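Local coordinates for FAD-binding oxidoreductase (Gulosibacter chungangensis, PDB 7PBG), which oxidises 4-ethylphenol with a covalently bound FAD, a dehydrogenation that yields 4-vinylphenol, and probably accepts related 4-alkylphenols, at residues 257-262 against 276-281; 316-321 against 427-432; 464-469 against 483-488. All blocks are in the same frame, centred on the assembly; numbering follows the deposited sequence.

Contact 1. Residues 257-262 against 276-281; sequences AIMETT and PIVRNV
Ring atom CG of P276 meets CG2 of T262 at 4.0 Å. The OG1 branch of T262 turns back to its own helix, while CG2 points to P276. T262 OG1 donates to I258 O at 2.7 Å, from above the carbonyl plane, 38° out of it. I258 O accepts a second bond from T262 N. A second partner of OG1 is the hydroxyl of Y342. One turn earlier, CG2 of I258 comes 3.9 Å from CG1 of V278, the two side chains meeting at a slant. This lays helix 255-266 on one face of the large antiparallel sheet, where strand 277-280 runs between strands 318-326 and 426-433. The fold is that of the FAD_PCMH (vanillyl-alcohol oxidase-like) flavoproteins, and this sheet is probably that of the cap (substrate) domain. V278 is the residue of the strand that points into the helix. Its CG1 meets I258, and its CG2 meets SD of M259, also at 3.9 Å, and nears CG2 of I258. The M259 chain is bent at chi2 (-46°) and chi3, which brings its sulfur to the strand. I258 also packs on W318 and V320, and M259 on F431 and I433.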
loop_
_atom_site.group_PDB
_atom_site.type_symbol
_atom_site.label_atom_id
_atom_site.label_comp_id
_atom_site.label_asym_id
_atom_site.label_seq_id
_atom_site.Cartn_x
_atom_site.Cartn_y
_atom_site.Cartn_z
ATOM N N ALA A 257 -12.470 3.499 -28.246
ATOM C CA ALA A 257 -11.874 4.833 -28.278
ATOM C C ALA A 257 -11.998 5.529 -26.914
ATOM O O ALA A 257 -11.115 6.382 -26.574
ATOM C CB ALA A 257 -12.489 5.659 -29.355
ATOM N N ILE A 258 -13.120 5.327 -26.233
ATOM C CA ILE A 258 -13.287 5.946 -24.907
ATOM C C ILE A 258 -12.149 5.475 -23.994
ATOM O O ILE A 258 -11.519 6.291 -23.353
ATOM C CB ILE A 258 -14.638 5.651 -24.283
ATOM C CG1 ILE A 258 -15.792 6.218 -25.125
ATOM C CG2 ILE A 258 -14.615 6.111 -22.833
ATOM C CD1 ILE A 258 -17.173 5.661 -24.737
ATOM N N MET A 259 -11.887 4.164 -23.948
ATOM C CA MET A 259 -10.920 3.634 -22.991
ATOM C C MET A 259 -9.512 4.093 -23.425
ATOM O O MET A 259 -8.735 4.480 -22.561
ATOM C CB MET A 259 -11.001 2.104 -22.897
ATOM C CG MET A 259 -12.327 1.560 -22.468
ATOM S SD MET A 259 -13.116 2.355 -21.051
ATOM C CE MET A 259 -11.884 1.972 -19.809
ATOM N N GLU A 260 -9.210 4.090 -24.737
ATOM C CA GLU A 260 -7.866 4.427 -25.217
ATOM C C GLU A 260 -7.653 5.935 -25.059
ATOM O O GLU A 260 -6.504 6.322 -24.909
ATOM C CB GLU A 260 -7.660 3.942 -26.636
ATOM C CG GLU A 260 -7.586 2.440 -26.716
ATOM C CD GLU A 260 -6.325 1.784 -26.172
ATOM O OE1 GLU A 260 -5.327 2.493 -25.941
ATOM O OE2 GLU A 260 -6.323 0.552 -26.039
ATOM N N THR A 261 -8.711 6.755 -25.045
ATOM C CA THR A 261 -8.570 8.205 -24.791
ATOM C C THR A 261 -8.309 8.460 -23.297
ATOM O O THR A 261 -7.486 9.343 -22.937
ATOM C CB THR A 261 -9.786 9.006 -25.264
ATOM O OG1 THR A 261 -9.927 8.742 -26.661
ATOM C CG2 THR A 261 -9.659 10.498 -25.044
ATOM N N THR A 262 -8.950 7.673 -22.455
ATOM C CA THR A 262 -8.921 7.822 -20.982
ATOM C C THR A 262 -7.500 7.555 -20.442
ATOM O O THR A 262 -7.002 8.327 -19.660
ATOM C CB THR A 262 -9.936 6.887 -20.312
ATOM O OG1 THR A 262 -11.254 7.166 -20.798
ATOM C CG2 THR A 262 -9.838 7.026 -18.815
ATOM N N PRO A 276 -12.095 8.207 -13.809
ATOM C CA PRO A 276 -13.477 8.340 -14.203
ATOM C C PRO A 276 -14.137 6.971 -14.357
ATOM O O PRO A 276 -13.440 5.975 -14.462
ATOM C CB PRO A 276 -13.413 9.170 -15.494
ATOM C CG PRO A 276 -12.058 8.815 -16.077
ATOM C CD PRO A 276 -11.154 8.565 -14.896
ATOM N N ILE A 277 -15.456 6.963 -14.357
ATOM C CA ILE A 277 -16.248 5.746 -14.662
ATOM C C ILE A 277 -16.739 5.835 -16.110
ATOM O O ILE A 277 -16.977 6.920 -16.633
ATOM C CB ILE A 277 -17.393 5.551 -13.652
ATOM C CG1 ILE A 277 -18.373 6.712 -13.653
ATOM C CG2 ILE A 277 -16.821 5.326 -12.255
ATOM C CD1 ILE A 277 -19.651 6.470 -12.846
ATOM N N VAL A 278 -16.968 4.690 -16.691
ATOM C CA VAL A 278 -17.524 4.593 -18.064
ATOM C C VAL A 278 -18.680 3.620 -17.957
ATOM O O VAL A 278 -18.403 2.397 -17.791
ATOM C CB VAL A 278 -16.487 4.132 -19.104
ATOM C CG1 VAL A 278 -17.092 4.253 -20.495
ATOM C CG2 VAL A 278 -15.182 4.912 -19.000
ATOM N N ARG A 279 -19.913 4.115 -17.897
ATOM C CA ARG A 279 -21.038 3.163 -17.733
ATOM C C ARG A 279 -21.864 3.078 -19.000
ATOM O O ARG A 279 -21.947 4.039 -19.802
ATOM C CB ARG A 279 -21.917 3.494 -16.535
ATOM C CG ARG A 279 -22.395 4.908 -16.443
ATOM C CD ARG A 279 -23.338 4.941 -15.236
ATOM N NE ARG A 279 -22.888 4.417 -13.944
ATOM C CZ ARG A 279 -23.607 4.547 -12.809
ATOM N NH1 ARG A 279 -24.807 5.122 -12.827
ATOM N NH2 ARG A 279 -23.147 4.066 -11.665
ATOM N N ASN A 280 -22.547 1.953 -19.120
ATOM C CA ASN A 280 -23.497 1.775 -20.235
ATOM C C ASN A 280 -24.823 2.449 -19.890
ATOM O O ASN A 280 -25.103 2.740 -18.715
ATOM C CB ASN A 280 -23.633 0.327 -20.646
ATOM C CG ASN A 280 -24.324 -0.595 -19.670
ATOM O OD1 ASN A 280 -24.477 -0.301 -18.487
ATOM N ND2 ASN A 280 -24.701 -1.753 -20.179
ATOM N N VAL A 281 -25.648 2.637 -20.919
ATOM C CA VAL A 281 -26.949 3.345 -20.730
ATOM C C VAL A 281 -27.812 2.565 -19.745
ATOM O O VAL A 281 -28.535 3.201 -18.894
ATOM C CB VAL A 281 -27.663 3.617 -22.063
ATOM C CG1 VAL A 281 -28.063 2.375 -22.806
ATOM C CG2 VAL A 281 -28.873 4.508 -21.820
#

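Contact 2. Residues 316-321 against 427-432; sequences GHWIVY and YLAQFI
W318 and F431 meet through the outer end of the indole. CH2 of W318 lies 3.9 Å from CE2 of F431, at the edge of the phenyl ring and near its plane. CZ3 of W318 adds a contact with CD2 of F431 at 4.1 Å. The two rings stand oblique to each other, planes at 68° and centroids of the six-membered rings 5.9 Å apart. The same CH2 of W318 touches CB of A429 at 4.3 Å. In W318, CG sits beside the backbone N (chi1 -66°), and the long indole then spans the strand that separates the two segments. The next shell holds the indole by its N-H: W318 NE1 is hydrogen-bonded to E252 O. Y413 makes an edge-to-face contact with W318, and H440 stacks with F431. At the start of the strand, H317 and W318 both face F249 in a classic beta bulge. Strand 277-280 runs between the two segments in the antiparallel sheet, which explains the 9.1 Å between the CA atoms of W318 and Q430. Helix 255-266 packs on the ring pair through L255, and helix 406-422 through A409 and Y413.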
loop_
_atom_site.group_PDB
_atom_site.type_symbol
_atom_site.label_atom_id
_atom_site.label_comp_id
_atom_site.label_asym_id
_atom_site.label_seq_id
_atom_site.Cartn_x
_atom_site.Cartn_y
_atom_site.Cartn_z
ATOM N N GLY A 316 -26.051 8.806 -23.428
ATOM C CA GLY A 316 -25.350 8.084 -24.515
ATOM C C GLY A 316 -25.444 6.608 -24.256
ATOM O O GLY A 316 -25.793 6.233 -23.139
ATOM N N HIS A 317 -25.045 5.781 -25.217
ATOM C CA HIS A 317 -24.879 4.338 -24.954
ATOM C C HIS A 317 -23.766 4.107 -23.920
ATOM O O HIS A 317 -23.817 3.070 -23.226
ATOM C CB HIS A 317 -24.580 3.631 -26.270
ATOM C CG HIS A 317 -25.815 3.384 -27.059
ATOM N ND1 HIS A 317 -26.734 2.416 -26.703
ATOM C CD2 HIS A 317 -26.339 4.012 -28.134
ATOM C CE1 HIS A 317 -27.750 2.454 -27.541
ATOM N NE2 HIS A 317 -27.539 3.417 -28.433
ATOM N N TRP A 318 -22.755 4.990 -23.887
ATOM C CA TRP A 318 -21.671 5.061 -22.888
ATOM C C TRP A 318 -21.687 6.479 -22.338
ATOM O O TRP A 318 -21.873 7.430 -23.135
ATOM C CB TRP A 318 -20.300 4.699 -23.478
ATOM C CG TRP A 318 -20.250 3.267 -23.893
ATOM C CD1 TRP A 318 -20.315 2.771 -25.158
ATOM C CD2 TRP A 318 -20.178 2.129 -23.012
ATOM N NE1 TRP A 318 -20.295 1.401 -25.116
ATOM C CE2 TRP A 318 -20.195 0.979 -23.826
ATOM C CE3 TRP A 318 -20.064 1.988 -21.627
ATOM C CZ2 TRP A 318 -20.108 -0.313 -23.288
ATOM C CZ3 TRP A 318 -19.992 0.723 -21.085
ATOM C CH2 TRP A 318 -20.005 -0.402 -21.918
ATOM N N ILE A 319 -21.517 6.584 -21.033
ATOM C CA ILE A 319 -21.358 7.877 -20.358
ATOM C C ILE A 319 -20.077 7.795 -19.533
ATOM O O ILE A 319 -19.896 6.841 -18.738
ATOM C CB ILE A 319 -22.586 8.181 -19.476
ATOM C CG1 ILE A 319 -23.920 7.928 -20.179
ATOM C CG2 ILE A 319 -22.465 9.577 -18.920
ATOM C CD1 ILE A 319 -24.489 6.559 -19.990
ATOM N N VAL A 320 -19.235 8.792 -19.696
ATOM C CA VAL A 320 -18.064 9.048 -18.820
ATOM C C VAL A 320 -18.482 10.086 -17.791
ATOM O O VAL A 320 -18.979 11.112 -18.185
ATOM C CB VAL A 320 -16.828 9.488 -19.603
ATOM C CG1 VAL A 320 -15.688 9.908 -18.692
ATOM C CG2 VAL A 320 -16.414 8.385 -20.578
ATOM N N TYR A 321 -18.261 9.776 -16.522
ATOM C CA TYR A 321 -18.365 10.763 -15.440
ATOM C C TYR A 321 -16.997 10.940 -14.790
ATOM O O TYR A 321 -16.343 9.945 -14.456
ATOM C CB TYR A 321 -19.369 10.300 -14.389
ATOM C CG TYR A 321 -20.787 10.241 -14.883
ATOM C CD1 TYR A 321 -21.547 11.400 -15.012
ATOM C CD2 TYR A 321 -21.382 9.035 -15.206
ATOM C CE1 TYR A 321 -22.858 11.347 -15.442
ATOM C CE2 TYR A 321 -22.666 8.982 -15.697
ATOM C CZ TYR A 321 -23.423 10.131 -15.777
ATOM O OH TYR A 321 -24.701 10.021 -16.229
ATOM N N TYR A 427 -27.729 -6.636 -17.863
ATOM C CA TYR A 427 -26.276 -6.354 -17.749
ATOM C C TYR A 427 -26.032 -4.876 -17.596
ATOM O O TYR A 427 -26.193 -4.140 -18.556
ATOM C CB TYR A 427 -25.591 -6.887 -19.007
ATOM C CG TYR A 427 -24.130 -6.600 -19.154
ATOM C CD1 TYR A 427 -23.273 -6.416 -18.066
ATOM C CD2 TYR A 427 -23.594 -6.585 -20.428
ATOM C CE1 TYR A 427 -21.928 -6.142 -18.238
ATOM C CE2 TYR A 427 -22.252 -6.350 -20.611
ATOM C CZ TYR A 427 -21.416 -6.154 -19.528
ATOM O OH TYR A 427 -20.106 -5.944 -19.817
ATOM N N LEU A 428 -25.659 -4.469 -16.396
ATOM C CA LEU A 428 -25.229 -3.102 -16.100
ATOM C C LEU A 428 -23.703 -3.144 -16.080
ATOM O O LEU A 428 -23.130 -4.021 -15.421
ATOM C CB LEU A 428 -25.824 -2.652 -14.770
ATOM C CG LEU A 428 -27.303 -2.269 -14.838
ATOM C CD1 LEU A 428 -28.196 -3.422 -15.278
ATOM C CD2 LEU A 428 -27.728 -1.748 -13.477
ATOM N N ALA A 429 -23.081 -2.266 -16.841
ATOM C CA ALA A 429 -21.639 -2.387 -17.115
ATOM C C ALA A 429 -20.968 -1.094 -16.718
ATOM O O ALA A 429 -21.497 0.002 -17.033
ATOM C CB ALA A 429 -21.385 -2.723 -18.560
ATOM N N GLN A 430 -19.838 -1.209 -16.036
ATOM C CA GLN A 430 -18.955 -0.046 -15.873
ATOM C C GLN A 430 -17.545 -0.507 -16.251
ATOM O O GLN A 430 -17.159 -1.634 -15.927
ATOM C CB GLN A 430 -19.188 0.468 -14.465
ATOM C CG GLN A 430 -18.436 1.734 -14.102
ATOM C CD GLN A 430 -19.180 2.363 -12.955
ATOM O OE1 GLN A 430 -20.254 2.954 -13.128
ATOM N NE2 GLN A 430 -18.683 2.140 -11.760
ATOM N N PHE A 431 -16.799 0.361 -16.889
ATOM C CA PHE A 431 -15.355 0.124 -17.100
ATOM C C PHE A 431 -14.627 1.286 -16.459
ATOM O O PHE A 431 -15.091 2.408 -16.527
ATOM C CB PHE A 431 -14.992 0.020 -18.571
ATOM C CG PHE A 431 -15.445 -1.236 -19.257
ATOM C CD1 PHE A 431 -14.603 -2.340 -19.365
ATOM C CD2 PHE A 431 -16.739 -1.326 -19.710
ATOM C CE1 PHE A 431 -15.057 -3.494 -19.980
ATOM C CE2 PHE A 431 -17.189 -2.487 -20.314
ATOM C CZ PHE A 431 -16.340 -3.559 -20.467
ATOM N N ILE A 432 -13.526 0.985 -15.785
ATOM C CA ILE A 432 -12.701 2.026 -15.104
ATOM C C ILE A 432 -11.243 1.682 -15.412
ATOM O O ILE A 432 -10.849 0.502 -15.191
ATOM C CB ILE A 432 -12.975 2.042 -13.590
ATOM C CG1 ILE A 432 -14.431 2.334 -13.232
ATOM C CG2 ILE A 432 -12.019 3.007 -12.898
ATOM C CD1 ILE A 432 -14.771 1.974 -11.805
#

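Contact 3. Residues 464-469 against 483-488; sequences LIRAGA and ADQVAE
I465 meets both Q485 and V486. CG2, anti to the backbone N, faces the amide end of Q485, with NE2 of Q485 at 3.5 Å. CB of I465 is nearly as close to that nitrogen, at 3.6 Å. This is van der Waals packing of an amide against an aliphatic chain. The other branch of I465 leaves beside the backbone N (chi1 -66°) and extends to CD1, which reaches CG2 of V486 at 3.7 Å and passes near OE1 of Q485. The I465 and V486 side chains cross at about a right angle. I465 also packs on Y398, L482 and T489.

R466 follows at the solvent-exposed margin. Its chain bends at chi3 (-58°), and NH1 comes 3.9 Å from NE2 of Q485. Both nitrogens are donors, so this is a contact and not a hydrogen bond. The approach is oblique to the guanidinium. The guanidinium and amide planes are nonetheless almost parallel, 11° apart. Both polar ends are held by the turn before R466: R466 NE forms a salt bridge with E463, and Q485 OE1 is hydrogen-bonded to R462 NH1. The Q485 chain is fully extended from CA to the amide, which carries the amide across to I465.

The motif is a pair of parallel helices, 451-470 and 483-489, with local axes 10.6 Å apart. The link between them includes the short strand 474-475, at the edge of the large antiparallel sheet, and R477, which binds FAD. The side chain of V486 is about 8 Å from that of R477. V486 also packs on L212 of the second subunit. Further along the first helix, A469 touches T489 one residue beyond the second segment.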
loop_
_atom_site.group_PDB
_atom_site.type_symbol
_atom_site.label_atom_id
_atom_site.label_comp_id
_atom_site.label_asym_id
_atom_site.label_seq_id
_atom_site.Cartn_x
_atom_site.Cartn_y
_atom_site.Cartn_z
ATOM N N LEU A 464 -18.790 -16.783 -16.860
ATOM C CA LEU A 464 -18.000 -15.536 -16.999
ATOM C C LEU A 464 -16.617 -15.705 -16.361
ATOM O O LEU A 464 -15.600 -15.308 -17.019
ATOM C CB LEU A 464 -18.756 -14.348 -16.385
ATOM C CG LEU A 464 -19.978 -13.874 -17.165
ATOM C CD1 LEU A 464 -20.767 -12.880 -16.334
ATOM C CD2 LEU A 464 -19.592 -13.317 -18.516
ATOM N N ILE A 465 -16.537 -16.277 -15.152
ATOM C CA ILE A 465 -15.254 -16.487 -14.440
ATOM C C ILE A 465 -14.394 -17.427 -15.311
ATOM O O ILE A 465 -13.236 -17.131 -15.572
ATOM C CB ILE A 465 -15.495 -17.039 -13.038
ATOM C CG1 ILE A 465 -16.226 -16.007 -12.167
ATOM C CG2 ILE A 465 -14.202 -17.573 -12.442
ATOM C CD1 ILE A 465 -16.727 -16.541 -10.872
ATOM N N ARG A 466 -14.991 -18.509 -15.803
ATOM C CA ARG A 466 -14.240 -19.488 -16.650
ATOM C C ARG A 466 -13.708 -18.797 -17.892
ATOM O O ARG A 466 -12.507 -18.947 -18.183
ATOM C CB ARG A 466 -15.126 -20.669 -17.059
ATOM C CG ARG A 466 -14.936 -21.899 -16.202
ATOM C CD ARG A 466 -15.629 -23.116 -16.823
ATOM N NE ARG A 466 -17.062 -22.900 -17.018
ATOM C CZ ARG A 466 -17.993 -22.973 -16.062
ATOM N NH1 ARG A 466 -17.656 -23.251 -14.811
ATOM N NH2 ARG A 466 -19.261 -22.744 -16.370
ATOM N N ALA A 467 -14.537 -18.033 -18.591
ATOM C CA ALA A 467 -14.135 -17.390 -19.861
ATOM C C ALA A 467 -13.101 -16.294 -19.576
ATOM O O ALA A 467 -12.105 -16.206 -20.306
ATOM C CB ALA A 467 -15.327 -16.872 -20.622
ATOM N N GLY A 468 -13.320 -15.490 -18.543
ATOM C CA GLY A 468 -12.356 -14.476 -18.092
ATOM C C GLY A 468 -10.995 -15.120 -17.840
ATOM O O GLY A 468 -10.009 -14.649 -18.409
ATOM N N ALA A 469 -10.931 -16.169 -17.019
ATOM C CA ALA A 469 -9.648 -16.821 -16.660
ATOM C C ALA A 469 -8.910 -17.264 -17.931
ATOM O O ALA A 469 -7.665 -17.119 -17.987
ATOM C CB ALA A 469 -9.863 -17.994 -15.733
ATOM N N ALA A 483 -16.111 -18.186 -4.177
ATOM C CA ALA A 483 -14.750 -18.058 -3.582
ATOM C C ALA A 483 -13.851 -19.197 -4.076
ATOM O O ALA A 483 -12.753 -18.960 -4.511
ATOM C CB ALA A 483 -14.851 -18.063 -2.083
ATOM N N ASP A 484 -14.328 -20.426 -4.028
ATOM C CA ASP A 484 -13.412 -21.541 -4.338
ATOM C C ASP A 484 -13.072 -21.500 -5.819
ATOM O O ASP A 484 -11.885 -21.776 -6.217
ATOM C CB ASP A 484 -14.013 -22.893 -3.954
ATOM C CG ASP A 484 -13.786 -23.260 -2.497
ATOM O OD1 ASP A 484 -12.899 -22.652 -1.822
ATOM O OD2 ASP A 484 -14.498 -24.159 -2.035
ATOM N N GLN A 485 -14.083 -21.255 -6.663
ATOM C CA GLN A 485 -13.849 -21.223 -8.120
ATOM C C GLN A 485 -12.834 -20.107 -8.424
ATOM O O GLN A 485 -11.863 -20.303 -9.196
ATOM C CB GLN A 485 -15.125 -20.994 -8.926
ATOM C CG GLN A 485 -14.856 -20.972 -10.420
ATOM C CD GLN A 485 -16.080 -20.685 -11.263
ATOM O OE1 GLN A 485 -17.176 -20.399 -10.743
ATOM N NE2 GLN A 485 -15.876 -20.637 -12.570
ATOM N N VAL A 486 -13.056 -18.937 -7.871
ATOM C CA VAL A 486 -12.136 -17.796 -8.159
ATOM C C VAL A 486 -10.744 -18.115 -7.580
ATOM O O VAL A 486 -9.742 -17.939 -8.270
ATOM C CB VAL A 486 -12.726 -16.465 -7.636
ATOM C CG1 VAL A 486 -11.700 -15.338 -7.763
ATOM C CG2 VAL A 486 -14.015 -16.133 -8.354
ATOM N N ALA A 487 -10.646 -18.622 -6.352
ATOM C CA ALA A 487 -9.339 -18.932 -5.736
ATOM C C ALA A 487 -8.615 -19.902 -6.668
ATOM O O ALA A 487 -7.403 -19.761 -6.879
ATOM C CB ALA A 487 -9.482 -19.484 -4.345
ATOM N N GLU A 488 -9.350 -20.830 -7.259
ATOM C CA GLU A 488 -8.750 -21.898 -8.107
ATOM C C GLU A 488 -8.204 -21.303 -9.403
ATOM O O GLU A 488 -7.278 -21.878 -9.995
ATOM C CB GLU A 488 -9.789 -22.998 -8.377
ATOM C CG GLU A 488 -9.209 -24.193 -9.114
ATOM C CD GLU A 488 -8.549 -25.294 -8.270
ATOM O OE1 GLU A 488 -8.500 -25.173 -7.002
ATOM O OE2 GLU A 488 -8.041 -26.279 -8.878
#

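In the fold
Contacts 1 and 2 are buried and share one sheet. Their centres are about 7 Å apart, and strand 277-280 of contact 1 lies between the two strands of contact 2. The backbone joins them: V278 O to F431 N is 2.7 Å, and R279 N to I319 O is 2.9 Å, both probable hydrogen bonds. Contact 1 sets a helix on the sheet with aliphatic groups and a sulfur, whereas contact 2 bridges over a strand with aromatic rings. Contact 3 stands apart, with its centre about 25 and 24 Å from theirs. It pairs two helices, is only partly buried, and mixes aliphatic packing with an amide and a guanidinium near solvent.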